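Local structure of OmpA family protein (Escherichia coli, 5M38) at residues R5-S8 with L9-D13. The protein probably binds peptidoglycan through an OmpA-like domain, which would fasten the type VI secretion system of enteroaggregative Escherichia coli to the cell wall. Residues are numbered along the deposited sequence; the frame is centred on the assembly and turned at random.
Sequences RLNS and LALFD
Leu11 turns back over the end of strand 4-8, laying its CD1 methyl against the CB of Asn7 at 3.7 Å. Its CG lies beside the N atom of its own backbone and anti to the carbonyl carbon, a rotamer that carries this branch back towards Ser8 O and on to Asn7 CB. On the way the branch point meets that polar atom, Leu11 CG standing 3.5 Å from Ser8 O. The same oxygen accepts a weak hydrogen bond from Ala10 N, 2.9 Å from Ser8 O, bent to 146° at the hydrogen. This one-to-three pairing, with Leu9 in the middle at phi -83° and psi 75°, defines an inverse gamma turn, and it swings the chain away from the sheet as soon as the strand ends. In the OmpA-like fold the strand is an outermost one within this chain: Asn7 bonds through its backbone to Val109 of antiparallel strand 108-112, and the turn begins the loop leading to helix 24-36. The side chain of Leu9 starts out away from the strand, but its CD1 folds back to lie 3.6 Å from Ser8 C and 3.9 Å from Asn7 O, close to the Leu11 methyl, while the residue also touches Val109 and, on helix 54-74, Arg64. Leu11 and Asn7 are both buried and both reach helix 24-36, Leu11 at Leu27 and Asn7 at Trp26. On exposed Ser8, OG comes within 3.0 Å of Leu9 N, but the angle is too poor for a hydrogen bond to be assigned.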
loop_
_atom_site.group_PDB
_atom_site.type_symbol
_atom_site.label_atom_id
_atom_site.label_comp_id
_atom_site.label_asym_id
_atom_site.label_seq_id
_atom_site.Cartn_x
_atom_site.Cartn_y
_atom_site.Cartn_z
ATOM N N ARG A 5 -2.467 -4.966 -7.344
ATOM C CA ARG A 5 -1.507 -3.943 -7.748
ATOM C C ARG A 5 -0.523 -3.749 -6.576
ATOM O O ARG A 5 -0.938 -3.489 -5.461
ATOM C CB ARG A 5 -2.210 -2.626 -8.156
ATOM C CG ARG A 5 -1.232 -1.525 -8.532
ATOM N N LEU A 6 0.762 -3.955 -6.829
ATOM C CA LEU A 6 1.843 -3.830 -5.856
ATOM C C LEU A 6 2.512 -2.463 -6.104
ATOM O O LEU A 6 2.977 -2.221 -7.202
ATOM C CB LEU A 6 2.863 -4.966 -6.110
ATOM C CG LEU A 6 3.285 -5.878 -4.939
ATOM C CD1 LEU A 6 2.661 -7.271 -5.059
ATOM C CD2 LEU A 6 4.847 -6.016 -4.879
ATOM N N ASN A 7 2.462 -1.549 -5.129
ATOM C CA ASN A 7 3.117 -0.234 -5.165
ATOM C C ASN A 7 4.301 -0.307 -4.212
ATOM O O ASN A 7 4.104 -0.535 -3.014
ATOM C CB ASN A 7 2.202 0.888 -4.666
ATOM C CG ASN A 7 1.059 1.323 -5.543
ATOM O OD1 ASN A 7 -0.092 1.158 -5.165
ATOM N ND2 ASN A 7 1.330 2.042 -6.610
ATOM N N SER A 8 5.532 -0.095 -4.719
ATOM C CA SER A 8 6.743 -0.110 -3.896
ATOM C C SER A 8 6.776 1.132 -3.012
ATOM O O SER A 8 6.111 2.113 -3.331
ATOM C CB SER A 8 7.993 -0.170 -4.772
ATOM O OG SER A 8 9.172 -0.361 -3.999
ATOM N N LEU A 9 7.550 1.113 -1.919
ATOM C CA LEU A 9 7.645 2.282 -1.048
ATOM C C LEU A 9 8.692 3.306 -1.603
ATOM O O LEU A 9 9.868 3.340 -1.253
ATOM C CB LEU A 9 7.855 1.822 0.398
ATOM C CG LEU A 9 6.584 1.413 1.196
ATOM C CD1 LEU A 9 5.437 1.049 0.340
ATOM C CD2 LEU A 9 6.848 0.298 2.191
ATOM N N ALA A 10 8.229 3.990 -2.657
ATOM C CA ALA A 10 8.740 5.079 -3.508
ATOM C C ALA A 10 7.454 5.955 -3.644
ATOM O O ALA A 10 7.100 6.481 -4.707
ATOM C CB ALA A 10 9.096 4.514 -4.859
ATOM N N LEU A 11 6.690 5.954 -2.530
ATOM C CA LEU A 11 5.462 6.669 -2.278
ATOM C C LEU A 11 5.732 7.498 -1.045
ATOM O O LEU A 11 5.085 8.513 -0.842
ATOM C CB LEU A 11 4.324 5.687 -1.942
ATOM C CG LEU A 11 3.830 4.701 -2.978
ATOM C CD1 LEU A 11 2.948 3.652 -2.297
ATOM C CD2 LEU A 11 3.051 5.408 -4.089
ATOM N N PHE A 12 6.691 7.052 -0.216
ATOM C CA PHE A 12 7.030 7.655 1.072
ATOM C C PHE A 12 8.518 7.759 1.234
ATOM O O PHE A 12 9.258 6.986 0.623
ATOM C CB PHE A 12 6.510 6.748 2.220
ATOM C CG PHE A 12 5.075 6.304 2.092
ATOM C CD1 PHE A 12 4.759 5.067 1.537
ATOM C CD2 PHE A 12 4.034 7.128 2.509
ATOM C CE1 PHE A 12 3.418 4.661 1.407
ATOM C CE2 PHE A 12 2.697 6.717 2.381
ATOM C CZ PHE A 12 2.400 5.493 1.825
ATOM N N ASP A 13 8.966 8.680 2.090
ATOM C CA ASP A 13 10.381 8.789 2.441
ATOM C C ASP A 13 10.578 7.879 3.676
ATOM O O ASP A 13 9.611 7.641 4.404
ATOM C CB ASP A 13 10.773 10.250 2.762
ATOM C CG ASP A 13 10.799 11.208 1.577
ATOM O OD1 ASP A 13 11.629 10.996 0.644
ATOM O OD2 ASP A 13 10.084 12.231 1.632
#